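Local coordinates for transcriptional regulator, LacI family (Corynebacterium glutamicum, PDB 3H5T), which activates, in an inositol-dependent way, transcription of the inositol phosphate synthase gene and regulates other genes, probably for cell-wall components and mycothiol, by binding a palindromic promoter motif, at residues L19-T24 against Q42-T47; H189-I194 against H266-A271; S299-D304 against D313-I318. One frame throughout, in Å; residues are numbered along the deposited sequence.

Contact 1: L19-T24 against Q42-T47; sequences LGISRT and QRILDT
Two donors of Thr47 grip the carbonyl oxygen of Arg43, and Leu19 packs against both of these residues. Thr47 OG1 lies 2.9 Å from Arg43 O, and Thr47 N lies 2.9 Å from the same Arg43 O; hydroxyl and amide arrive from opposite faces of the carbonyl plane. The first torsion of Thr47 (chi1 -69°) sets OG1 beside its own backbone N, so that the hydroxyl can turn back into the helix 38-50 while meeting Leu19 tip to tip, with Leu19 CD2 3.5 Å from Thr47 OG1. The same methyl rests on the aliphatic part of Arg43, Leu19 CD2 to Arg43 CD being 3.8 Å; the arginine then bends at chi3, beyond this apolar stem. The side chains of Leu19 and Ile44 cross obliquely, Leu19 CD1 3.9 Å from Ile44 CG1. Next to it Ile21 extends CD1 to within 3.6 Å of Ile44 CD1, the end of an isoleucine that also touches Val26 and Ala29 of helix 23-31. Between the two apolar residues the chain turns at Gly20, whose positive phi closes a Schellman motif after the helix 11-19. The contact thus ties the turn of the helix-turn-helix motif to the helix that follows it in the LacI-type DNA-binding headpiece. No hydrogen bond spans the two segments: the threonine hydroxyl is satisfied within its own helix, which implies that the turn is held against helix 38-50 mainly by apolar packing.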
ATOM      1  N   LEU A  19      29.733  27.043 -19.611  1.00 25.76           N
ATOM      2  CA  LEU A  19      30.686  27.186 -20.712  1.00 22.80           C
ATOM      3  C   LEU A  19      30.586  28.512 -21.472  1.00 22.73           C
ATOM      4  O   LEU A  19      31.316  28.747 -22.437  1.00 20.88           O
ATOM      5  CB  LEU A  19      30.508  26.024 -21.688  1.00 19.48           C
ATOM      6  CG  LEU A  19      30.777  24.633 -21.122  1.00 17.22           C
ATOM      7  CD1 LEU A  19      30.148  23.584 -22.011  1.00 15.16           C
ATOM      8  CD2 LEU A  19      32.278  24.420 -20.996  1.00 14.12           C
ATOM      9  N   GLY A  20      29.674  29.373 -21.046  1.00 22.52           N
ATOM     10  CA  GLY A  20      29.518  30.642 -21.726  1.00 23.58           C
ATOM     11  C   GLY A  20      29.036  30.522 -23.165  1.00 25.47           C
ATOM     12  O   GLY A  20      29.375  31.359 -24.004  1.00 25.72           O
ATOM     13  N   ILE A  21      28.258  29.481 -23.463  1.00 25.16           N
ATOM     14  CA  ILE A  21      27.711  29.310 -24.806  1.00 25.43           C
ATOM     15  C   ILE A  21      26.181  29.315 -24.720  1.00 26.76           C
ATOM     16  O   ILE A  21      25.618  29.558 -23.651  1.00 28.89           O
ATOM     17  CB  ILE A  21      28.212  27.995 -25.488  1.00 25.17           C
ATOM     18  CG1 ILE A  21      27.972  26.786 -24.581  1.00 25.58           C
ATOM     19  CG2 ILE A  21      29.696  28.115 -25.835  1.00 21.26           C
ATOM     20  CD1 ILE A  21      28.424  25.468 -25.204  1.00 21.68           C
ATOM     21  N   SER A  22      25.504  29.062 -25.836  1.00 26.41           N
ATOM     22  CA  SER A  22      24.043  29.059 -25.847  1.00 25.40           C
ATOM     23  C   SER A  22      23.469  27.675 -25.559  1.00 24.68           C
ATOM     24  O   SER A  22      24.153  26.663 -25.721  1.00 24.72           O
ATOM     25  CB  SER A  22      23.531  29.559 -27.198  1.00 25.77           C
ATOM     26  OG  SER A  22      23.865  30.930 -27.393  1.00 27.23           O
ATOM     27  N   ARG A  23      22.217  27.619 -25.127  1.00 23.22           N
ATOM     28  CA  ARG A  23      21.621  26.324 -24.851  1.00 26.42           C
ATOM     29  C   ARG A  23      21.478  25.554 -26.165  1.00 25.81           C
ATOM     30  O   ARG A  23      21.535  24.330 -26.183  1.00 25.54           O
ATOM     31  CB  ARG A  23      20.255  26.472 -24.175  1.00 29.88           C
ATOM     32  CG  ARG A  23      19.167  26.855 -25.125  1.00 35.28           C
ATOM     33  CD  ARG A  23      17.807  26.695 -24.497  1.00 40.81           C
ATOM     34  NE  ARG A  23      16.781  26.718 -25.534  1.00 44.27           N
ATOM     35  CZ  ARG A  23      15.480  26.813 -25.302  1.00 45.32           C
ATOM     36  NH1 ARG A  23      15.023  26.898 -24.060  1.00 45.73           N
ATOM     37  NH2 ARG A  23      14.635  26.822 -26.321  1.00 49.34           N
ATOM     38  N   THR A  24      21.291  26.273 -27.268  1.00 26.16           N
ATOM     39  CA  THR A  24      21.174  25.624 -28.570  1.00 26.24           C
ATOM     40  C   THR A  24      22.540  25.024 -28.921  1.00 27.10           C
ATOM     41  O   THR A  24      22.617  23.963 -29.553  1.00 26.72           O
ATOM     42  CB  THR A  24      20.742  26.625 -29.670  1.00 27.73           C
ATOM     43  OG1 THR A  24      19.447  27.146 -29.356  1.00 27.78           O
ATOM     44  CG2 THR A  24      20.671  25.940 -31.027  1.00 28.80           C
ATOM     45  N   GLN A  42      33.093  17.833 -27.656  1.00 26.34           N
ATOM     46  CA  GLN A  42      33.691  17.036 -26.599  1.00 25.84           C
ATOM     47  C   GLN A  42      33.625  17.776 -25.262  1.00 24.88           C
ATOM     48  O   GLN A  42      33.309  17.181 -24.230  1.00 24.30           O
ATOM     49  CB  GLN A  42      35.145  16.705 -26.938  1.00 27.08           C
ATOM     50  CG  GLN A  42      35.684  15.590 -26.081  1.00 29.94           C
ATOM     51  CD  GLN A  42      34.795  14.360 -26.157  1.00 34.00           C
ATOM     52  OE1 GLN A  42      34.713  13.702 -27.199  1.00 33.42           O
ATOM     53  NE2 GLN A  42      34.109  14.052 -25.058  1.00 34.26           N
ATOM     54  N   ARG A  43      33.920  19.073 -25.281  1.00 23.26           N
ATOM     55  CA  ARG A  43      33.866  19.881 -24.064  1.00 23.68           C
ATOM     56  C   ARG A  43      32.445  19.905 -23.477  1.00 22.05           C
ATOM     57  O   ARG A  43      32.258  19.801 -22.264  1.00 21.33           O
ATOM     58  CB  ARG A  43      34.332  21.311 -24.357  1.00 25.00           C
ATOM     59  CG  ARG A  43      34.523  22.158 -23.111  1.00 29.66           C
ATOM     60  CD  ARG A  43      34.968  23.556 -23.475  1.00 33.61           C
ATOM     61  NE  ARG A  43      36.243  23.539 -24.175  1.00 37.40           N
ATOM     62  CZ  ARG A  43      37.408  23.264 -23.599  1.00 39.15           C
ATOM     63  NH1 ARG A  43      37.464  22.984 -22.299  1.00 37.81           N
ATOM     64  NH2 ARG A  43      38.519  23.262 -24.328  1.00 39.95           N
ATOM     65  N   ILE A  44      31.447  20.049 -24.342  1.00 21.99           N
ATOM     66  CA  ILE A  44      30.056  20.072 -23.908  1.00 21.11           C
ATOM     67  C   ILE A  44      29.680  18.708 -23.332  1.00 22.44           C
ATOM     68  O   ILE A  44      29.024  18.625 -22.297  1.00 22.46           O
ATOM     69  CB  ILE A  44      29.117  20.417 -25.090  1.00 20.52           C
ATOM     70  CG1 ILE A  44      29.280  21.894 -25.455  1.00 16.48           C
ATOM     71  CG2 ILE A  44      27.660  20.098 -24.733  1.00 17.71           C
ATOM     72  CD1 ILE A  44      28.677  22.251 -26.783  1.00 17.60           C
ATOM     73  N   LEU A  45      30.112  17.645 -24.000  1.00 23.46           N
ATOM     74  CA  LEU A  45      29.829  16.292 -23.541  1.00 25.10           C
ATOM     75  C   LEU A  45      30.504  15.970 -22.203  1.00 25.54           C
ATOM     76  O   LEU A  45      29.885  15.370 -21.323  1.00 26.82           O
ATOM     77  CB  LEU A  45      30.266  15.281 -24.599  1.00 25.31           C
ATOM     78  CG  LEU A  45      29.473  15.313 -25.906  1.00 27.71           C
ATOM     79  CD1 LEU A  45      29.927  14.156 -26.793  1.00 25.59           C
ATOM     80  CD2 LEU A  45      27.968  15.207 -25.611  1.00 26.19           C
ATOM     81  N   ASP A  46      31.766  16.366 -22.048  1.00 24.39           N
ATOM     82  CA  ASP A  46      32.487  16.106 -20.809  1.00 23.38           C
ATOM     83  C   ASP A  46      31.914  16.935 -19.676  1.00 23.51           C
ATOM     84  O   ASP A  46      31.815  16.458 -18.548  1.00 24.25           O
ATOM     85  CB  ASP A  46      33.978  16.411 -20.964  1.00 25.21           C
ATOM     86  CG  ASP A  46      34.663  15.494 -21.961  1.00 26.91           C
ATOM     87  OD1 ASP A  46      34.204  14.343 -22.147  1.00 28.00           O
ATOM     88  OD2 ASP A  46      35.673  15.922 -22.550  1.00 27.59           O
ATOM     89  N   THR A  47      31.549  18.183 -19.967  1.00 21.34           N
ATOM     90  CA  THR A  47      30.953  19.043 -18.952  1.00 20.02           C
ATOM     91  C   THR A  47      29.627  18.409 -18.501  1.00 22.12           C
ATOM     92  O   THR A  47      29.245  18.509 -17.339  1.00 22.41           O
ATOM     93  CB  THR A  47      30.691  20.471 -19.499  1.00 18.40           C
ATOM     94  OG1 THR A  47      31.938  21.135 -19.732  1.00 16.86           O
ATOM     95  CG2 THR A  47      29.887  21.284 -18.513  1.00 15.60           C
TER

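Contact 2: H189-I194 against H266-A271; sequences HRKIGI and HPDLTA
His189, with CG beside its backbone N (chi1 -71°), and Thr270, with OG1 between its backbone N and carbonyl carbon (chi1 64°), turn toward each other, and ND1 of His189 meets OG1 of Thr270 at 2.5 Å near the ring plane in a hydrogen bond. Over one face of the imidazole sits the methyl of Ala271, a CH-pi contact with CB 3.9 Å from the centroid of the His189 ring. The other ring nitrogen, NE2, makes a weak hydrogen bond to Ala358 O. Next to the histidine, the backbones join: Thr270 N donates to Lys191 O over 3.0 Å, in the carbonyl plane, and Gly193 N donates to Ala271 O, also over 3.0 Å. Ile192 and Ala271 form a parallel bridge, where strands 192-197 and 271-274 begin to run as neighbours inside the five-stranded sheet of one lobe of the periplasmic-binding-protein fold. Their side chains share a face, which helix 178-186 covers through Leu184. Leu269 brings CD1 to 3.8 Å from Gly193 CA, and its other methyl, CD2, leans on the Lys191 carbonyl group. At the solvent-facing margin Lys191 extends beyond CG and crosses Asp268 at about a right angle, leaving a long salt bridge of 3.6 Å between Lys191 NZ and Asp268 OD2.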
ATOM      1  N   HIS A 189     -13.917   8.195  24.122  1.00 39.28           N
ATOM      2  CA  HIS A 189     -14.874   7.364  23.392  1.00 37.75           C
ATOM      3  C   HIS A 189     -14.836   5.925  23.909  1.00 37.24           C
ATOM      4  O   HIS A 189     -13.763   5.374  24.150  1.00 37.98           O
ATOM      5  CB  HIS A 189     -14.561   7.392  21.894  1.00 36.33           C
ATOM      6  CG  HIS A 189     -14.872   8.699  21.230  1.00 33.81           C
ATOM      7  ND1 HIS A 189     -16.089   8.960  20.635  1.00 33.17           N
ATOM      8  CD2 HIS A 189     -14.126   9.815  21.060  1.00 32.13           C
ATOM      9  CE1 HIS A 189     -16.077  10.177  20.125  1.00 31.06           C
ATOM     10  NE2 HIS A 189     -14.897  10.719  20.370  1.00 31.71           N
ATOM     11  N   ARG A 190     -16.007   5.323  24.090  1.00 36.85           N
ATOM     12  CA  ARG A 190     -16.091   3.945  24.574  1.00 37.80           C
ATOM     13  C   ARG A 190     -17.032   3.121  23.694  1.00 37.35           C
ATOM     14  O   ARG A 190     -16.955   1.898  23.659  1.00 37.25           O
ATOM     15  CB  ARG A 190     -16.571   3.909  26.036  1.00 38.19           C
ATOM     16  CG  ARG A 190     -15.624   4.566  27.044  1.00 38.81           C
ATOM     17  CD  ARG A 190     -14.297   3.821  27.165  1.00 39.28           C
ATOM     18  NE  ARG A 190     -13.378   4.455  28.113  1.00 40.23           N
ATOM     19  CZ  ARG A 190     -12.836   5.661  27.948  1.00 41.47           C
ATOM     20  NH1 ARG A 190     -13.118   6.378  26.867  1.00 41.90           N
ATOM     21  NH2 ARG A 190     -12.014   6.156  28.868  1.00 39.86           N
ATOM     22  N   LYS A 191     -17.938   3.798  22.999  1.00 37.40           N
ATOM     23  CA  LYS A 191     -18.850   3.111  22.098  1.00 36.71           C
ATOM     24  C   LYS A 191     -18.208   3.213  20.722  1.00 35.79           C
ATOM     25  O   LYS A 191     -18.598   4.027  19.885  1.00 34.90           O
ATOM     26  CB  LYS A 191     -20.232   3.774  22.115  1.00 39.06           C
ATOM     27  CG  LYS A 191     -20.958   3.620  23.450  1.00 42.40           C
ATOM     28  CD  LYS A 191     -22.469   3.680  23.282  1.00 44.32           C
ATOM     29  CE  LYS A 191     -23.172   3.275  24.566  1.00 45.83           C
ATOM     30  NZ  LYS A 191     -24.652   3.183  24.394  1.00 48.63           N
ATOM     31  N   ILE A 192     -17.204   2.368  20.508  1.00 35.41           N
ATOM     32  CA  ILE A 192     -16.442   2.358  19.271  1.00 33.00           C
ATOM     33  C   ILE A 192     -16.769   1.187  18.352  1.00 31.92           C
ATOM     34  O   ILE A 192     -17.004   0.073  18.803  1.00 32.11           O
ATOM     35  CB  ILE A 192     -14.931   2.331  19.588  1.00 33.12           C
ATOM     36  CG1 ILE A 192     -14.601   3.443  20.588  1.00 31.43           C
ATOM     37  CG2 ILE A 192     -14.116   2.518  18.306  1.00 31.70           C
ATOM     38  CD1 ILE A 192     -13.228   3.331  21.208  1.00 30.58           C
ATOM     39  N   GLY A 193     -16.791   1.470  17.053  1.00 30.87           N
ATOM     40  CA  GLY A 193     -17.046   0.451  16.055  1.00 29.22           C
ATOM     41  C   GLY A 193     -15.777   0.330  15.227  1.00 28.32           C
ATOM     42  O   GLY A 193     -14.975   1.262  15.197  1.00 27.35           O
ATOM     43  N   ILE A 194     -15.585  -0.810  14.565  1.00 27.29           N
ATOM     44  CA  ILE A 194     -14.400  -1.030  13.739  1.00 25.98           C
ATOM     45  C   ILE A 194     -14.805  -1.460  12.333  1.00 27.29           C
ATOM     46  O   ILE A 194     -15.777  -2.188  12.168  1.00 29.61           O
ATOM     47  CB  ILE A 194     -13.490  -2.118  14.347  1.00 23.57           C
ATOM     48  CG1 ILE A 194     -12.947  -1.646  15.702  1.00 24.96           C
ATOM     49  CG2 ILE A 194     -12.349  -2.434  13.403  1.00 22.16           C
ATOM     50  CD1 ILE A 194     -12.097  -2.675  16.436  1.00 22.74           C
ATOM     51  N   HIS A 266     -25.779   0.451  14.549  1.00 38.07           N
ATOM     52  CA  HIS A 266     -25.374   0.885  15.882  1.00 39.53           C
ATOM     53  C   HIS A 266     -25.324   2.422  15.887  1.00 40.59           C
ATOM     54  O   HIS A 266     -24.247   3.019  15.814  1.00 41.09           O
ATOM     55  CB  HIS A 266     -23.997   0.304  16.240  1.00 37.65           C
ATOM     56  CG  HIS A 266     -23.916  -1.189  16.130  1.00 38.10           C
ATOM     57  ND1 HIS A 266     -23.731  -1.841  14.929  1.00 38.90           N
ATOM     58  CD2 HIS A 266     -23.996  -2.158  17.073  1.00 37.64           C
ATOM     59  CE1 HIS A 266     -23.699  -3.145  15.136  1.00 37.30           C
ATOM     60  NE2 HIS A 266     -23.858  -3.365  16.429  1.00 36.76           N
ATOM     61  N   PRO A 267     -26.499   3.075  15.972  1.00 41.03           N
ATOM     62  CA  PRO A 267     -26.616   4.541  15.978  1.00 40.77           C
ATOM     63  C   PRO A 267     -26.018   5.222  17.207  1.00 41.01           C
ATOM     64  O   PRO A 267     -25.813   6.437  17.223  1.00 41.73           O
ATOM     65  CB  PRO A 267     -28.126   4.767  15.877  1.00 40.48           C
ATOM     66  CG  PRO A 267     -28.624   3.525  15.198  1.00 40.77           C
ATOM     67  CD  PRO A 267     -27.834   2.458  15.904  1.00 40.95           C
ATOM     68  N   ASP A 268     -25.742   4.431  18.232  1.00 40.99           N
ATOM     69  CA  ASP A 268     -25.181   4.948  19.469  1.00 41.12           C
ATOM     70  C   ASP A 268     -23.662   5.156  19.432  1.00 41.09           C
ATOM     71  O   ASP A 268     -23.105   5.811  20.313  1.00 41.19           O
ATOM     72  CB  ASP A 268     -25.545   4.002  20.611  1.00 43.18           C
ATOM     73  CG  ASP A 268     -25.226   2.553  20.287  1.00 46.03           C
ATOM     74  OD1 ASP A 268     -25.802   2.018  19.311  1.00 46.38           O
ATOM     75  OD2 ASP A 268     -24.396   1.949  21.002  1.00 48.51           O
ATOM     76  N   LEU A 269     -22.993   4.604  18.418  1.00 39.53           N
ATOM     77  CA  LEU A 269     -21.539   4.737  18.305  1.00 37.15           C
ATOM     78  C   LEU A 269     -21.088   6.192  18.213  1.00 36.52           C
ATOM     79  O   LEU A 269     -21.694   7.010  17.512  1.00 35.34           O
ATOM     80  CB  LEU A 269     -21.009   3.961  17.089  1.00 37.24           C
ATOM     81  CG  LEU A 269     -21.066   2.425  17.091  1.00 36.94           C
ATOM     82  CD1 LEU A 269     -20.584   1.905  15.752  1.00 35.79           C
ATOM     83  CD2 LEU A 269     -20.213   1.859  18.217  1.00 35.67           C
ATOM     84  N   THR A 270     -20.009   6.507  18.924  1.00 34.88           N
ATOM     85  CA  THR A 270     -19.471   7.859  18.930  1.00 34.54           C
ATOM     86  C   THR A 270     -18.200   7.962  18.088  1.00 34.95           C
ATOM     87  O   THR A 270     -17.786   9.063  17.712  1.00 35.49           O
ATOM     88  CB  THR A 270     -19.151   8.321  20.371  1.00 33.55           C
ATOM     89  OG1 THR A 270     -18.118   7.496  20.922  1.00 32.56           O
ATOM     90  CG2 THR A 270     -20.396   8.220  21.250  1.00 31.42           C
ATOM     91  N   ALA A 271     -17.590   6.816  17.792  1.00 33.33           N
ATOM     92  CA  ALA A 271     -16.364   6.788  16.999  1.00 32.76           C
ATOM     93  C   ALA A 271     -16.238   5.514  16.178  1.00 32.54           C
ATOM     94  O   ALA A 271     -16.775   4.471  16.553  1.00 33.32           O
ATOM     95  CB  ALA A 271     -15.150   6.933  17.907  1.00 31.09           C
TER

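Contact 3: S299-D304 against D313-I318; sequences SLTGFD and DLTTVI
Phe303 and Val317 pack closely where two parallel segments meet in what is probably the hinge between the two lobes of the periplasmic-binding-protein fold: strand 299-302 is an outermost strand of the five-stranded sheet, strand 316-318 an outermost strand of the seven-stranded one. Both segments run toward the other lobe, and the intervening chain, with helix 307-311, doubles back between them. Val317 lays its branch point over one face of the phenyl ring, CB 3.8 Å from the centroid of Phe303 and offset toward the rim. Its two methyls lie over the same face, above the CD1-CE1 side of the ring: CG2 sits 3.5 Å from Phe303 CD1, and CG1 lies 3.5 Å from Phe303 CE1. The ring reaches this place because CG stands opposite the backbone N (chi1 -168°); Arg224 makes a cation-pi contact with the same ring. Asp304 N secures this end with a bond of 2.8 Å to Val317 O, in the carbonyl plane, and Gly302 N binds Thr315 O over 2.9 Å further back. Between these two the pairing slackens, since Val317 N reaches Gly302 O only through a weak bond of 3.4 Å. The hydroxyl of Thr316, on the other side of the strand from Val317, finds its partner in Asp277 OD1. Ile318, partly exposed, adds little surface to the contact, whereas Leu300 at the other end is buried beneath helix 277-289. On the opposite face of the strand from Leu300, CG2 of Thr301 rests 3.6 Å from Thr315 O, the oxygen that accepts from Gly302 N.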
ATOM      1  N   SER A 299     -16.417  10.565  15.433  1.00 37.06           N
ATOM      2  CA  SER A 299     -14.960  10.641  15.383  1.00 36.98           C
ATOM      3  C   SER A 299     -14.468   9.403  14.633  1.00 37.38           C
ATOM      4  O   SER A 299     -14.874   8.280  14.947  1.00 37.50           O
ATOM      5  CB  SER A 299     -14.365  10.657  16.791  1.00 36.84           C
ATOM      6  OG  SER A 299     -14.662  11.868  17.456  1.00 37.63           O
ATOM      7  N   LEU A 300     -13.607   9.596  13.639  1.00 36.53           N
ATOM      8  CA  LEU A 300     -13.100   8.460  12.879  1.00 35.87           C
ATOM      9  C   LEU A 300     -11.595   8.523  12.660  1.00 34.51           C
ATOM     10  O   LEU A 300     -11.010   9.601  12.593  1.00 35.48           O
ATOM     11  CB  LEU A 300     -13.831   8.348  11.534  1.00 35.59           C
ATOM     12  CG  LEU A 300     -13.480   9.288  10.387  1.00 35.78           C
ATOM     13  CD1 LEU A 300     -12.144   8.891   9.839  1.00 37.76           C
ATOM     14  CD2 LEU A 300     -14.517   9.191   9.276  1.00 36.71           C
ATOM     15  N   THR A 301     -10.976   7.354  12.557  1.00 32.93           N
ATOM     16  CA  THR A 301      -9.541   7.254  12.346  1.00 31.35           C
ATOM     17  C   THR A 301      -9.279   6.415  11.101  1.00 30.05           C
ATOM     18  O   THR A 301     -10.100   5.584  10.718  1.00 30.06           O
ATOM     19  CB  THR A 301      -8.845   6.593  13.555  1.00 32.57           C
ATOM     20  OG1 THR A 301      -9.175   7.310  14.751  1.00 34.56           O
ATOM     21  CG2 THR A 301      -7.347   6.627  13.382  1.00 35.71           C
ATOM     22  N   GLY A 302      -8.137   6.648  10.463  1.00 28.49           N
ATOM     23  CA  GLY A 302      -7.790   5.901   9.273  1.00 27.08           C
ATOM     24  C   GLY A 302      -6.427   5.255   9.417  1.00 27.13           C
ATOM     25  O   GLY A 302      -5.853   5.268  10.503  1.00 26.97           O
ATOM     26  N   PHE A 303      -5.917   4.683   8.328  1.00 25.68           N
ATOM     27  CA  PHE A 303      -4.611   4.040   8.317  1.00 25.70           C
ATOM     28  C   PHE A 303      -4.119   3.978   6.869  1.00 26.81           C
ATOM     29  O   PHE A 303      -4.805   3.435   6.005  1.00 27.46           O
ATOM     30  CB  PHE A 303      -4.693   2.621   8.903  1.00 23.69           C
ATOM     31  CG  PHE A 303      -3.348   1.996   9.188  1.00 23.38           C
ATOM     32  CD1 PHE A 303      -2.950   1.738  10.500  1.00 23.37           C
ATOM     33  CD2 PHE A 303      -2.469   1.676   8.150  1.00 23.12           C
ATOM     34  CE1 PHE A 303      -1.701   1.169  10.776  1.00 21.89           C
ATOM     35  CE2 PHE A 303      -1.213   1.106   8.416  1.00 21.50           C
ATOM     36  CZ  PHE A 303      -0.830   0.854   9.726  1.00 22.49           C
ATOM     37  N   ASP A 304      -2.937   4.552   6.637  1.00 26.88           N
ATOM     38  CA  ASP A 304      -2.253   4.614   5.339  1.00 27.15           C
ATOM     39  C   ASP A 304      -1.591   5.965   5.118  1.00 28.06           C
ATOM     40  O   ASP A 304      -0.384   6.044   4.874  1.00 26.52           O
ATOM     41  CB  ASP A 304      -3.199   4.341   4.165  1.00 27.44           C
ATOM     42  CG  ASP A 304      -3.209   2.883   3.757  1.00 26.86           C
ATOM     43  OD1 ASP A 304      -2.344   2.135   4.256  1.00 30.66           O
ATOM     44  OD2 ASP A 304      -4.069   2.490   2.940  1.00 24.19           O
ATOM     45  N   ASP A 313      -7.079  16.187   6.136  1.00 34.97           N
ATOM     46  CA  ASP A 313      -6.462  16.218   7.452  1.00 34.70           C
ATOM     47  C   ASP A 313      -7.181  15.209   8.335  1.00 33.20           C
ATOM     48  O   ASP A 313      -7.648  15.529   9.427  1.00 33.95           O
ATOM     49  CB  ASP A 313      -6.544  17.608   8.082  1.00 35.24           C
ATOM     50  CG  ASP A 313      -5.685  17.720   9.325  1.00 37.51           C
ATOM     51  OD1 ASP A 313      -4.498  17.342   9.256  1.00 38.77           O
ATOM     52  OD2 ASP A 313      -6.186  18.180  10.369  1.00 41.46           O
ATOM     53  N   LEU A 314      -7.271  13.987   7.832  1.00 31.26           N
ATOM     54  CA  LEU A 314      -7.917  12.881   8.533  1.00 29.59           C
ATOM     55  C   LEU A 314      -6.975  12.362   9.612  1.00 28.60           C
ATOM     56  O   LEU A 314      -5.768  12.291   9.395  1.00 28.78           O
ATOM     57  CB  LEU A 314      -8.196  11.750   7.540  1.00 28.46           C
ATOM     58  CG  LEU A 314      -8.818  10.442   8.032  1.00 27.47           C
ATOM     59  CD1 LEU A 314     -10.299  10.683   8.220  1.00 23.91           C
ATOM     60  CD2 LEU A 314      -8.583   9.305   7.013  1.00 22.10           C
ATOM     61  N   THR A 315      -7.512  12.010  10.775  1.00 28.01           N
ATOM     62  CA  THR A 315      -6.670  11.453  11.827  1.00 26.44           C
ATOM     63  C   THR A 315      -6.336  10.070  11.279  1.00 26.99           C
ATOM     64  O   THR A 315      -7.243   9.316  10.923  1.00 28.22           O
ATOM     65  CB  THR A 315      -7.436  11.307  13.140  1.00 25.62           C
ATOM     66  OG1 THR A 315      -7.914  12.590  13.556  1.00 24.38           O
ATOM     67  CG2 THR A 315      -6.535  10.733  14.211  1.00 24.53           C
ATOM     68  N   THR A 316      -5.053   9.730  11.200  1.00 24.45           N
ATOM     69  CA  THR A 316      -4.680   8.446  10.625  1.00 23.38           C
ATOM     70  C   THR A 316      -3.214   8.051  10.895  1.00 24.12           C
ATOM     71  O   THR A 316      -2.447   8.825  11.461  1.00 23.82           O
ATOM     72  CB  THR A 316      -4.939   8.489   9.085  1.00 22.80           C
ATOM     73  OG1 THR A 316      -4.710   7.199   8.510  1.00 22.17           O
ATOM     74  CG2 THR A 316      -4.023   9.531   8.415  1.00 19.18           C
ATOM     75  N   VAL A 317      -2.846   6.838  10.489  1.00 22.78           N
ATOM     76  CA  VAL A 317      -1.484   6.325  10.658  1.00 24.76           C
ATOM     77  C   VAL A 317      -0.752   6.463   9.323  1.00 25.93           C
ATOM     78  O   VAL A 317      -1.162   5.873   8.319  1.00 27.70           O
ATOM     79  CB  VAL A 317      -1.490   4.821  11.066  1.00 23.64           C
ATOM     80  CG1 VAL A 317      -0.073   4.295  11.170  1.00 19.29           C
ATOM     81  CG2 VAL A 317      -2.219   4.641  12.391  1.00 24.19           C
ATOM     82  N   ILE A 318       0.320   7.242   9.286  1.00 26.05           N
ATOM     83  CA  ILE A 318       1.037   7.393   8.029  1.00 25.02           C
ATOM     84  C   ILE A 318       1.999   6.246   7.789  1.00 25.46           C
ATOM     85  O   ILE A 318       2.838   5.924   8.627  1.00 25.93           O
ATOM     86  CB  ILE A 318       1.806   8.727   7.952  1.00 23.84           C
ATOM     87  CG1 ILE A 318       0.820   9.891   8.113  1.00 19.51           C
ATOM     88  CG2 ILE A 318       2.551   8.822   6.602  1.00 16.77           C
ATOM     89  CD1 ILE A 318       1.417  11.241   7.846  1.00 18.46           C
TER

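Contacts 2 and 3 are neighbours, with centres about 16 Å apart, and both reach the five-stranded sheet: Thr270 O lies 3.1 Å from Ser299 N, a probable hydrogen bond that continues the pairing of contact 2 into the strand that opens contact 3. From there contact 3 leads toward the other lobe. In this family the effector pocket lies in the cleft between the lobes; contact 3, if it forms part of the hinge, is consistent with a place near that cleft, though no effector is bound here to define the pocket. Contact 1 stands apart in the DNA-binding headpiece, its nearest atoms about 37 Å from contact 3 and about 55 Å from contact 2, beyond residues 54-67, which are not modelled.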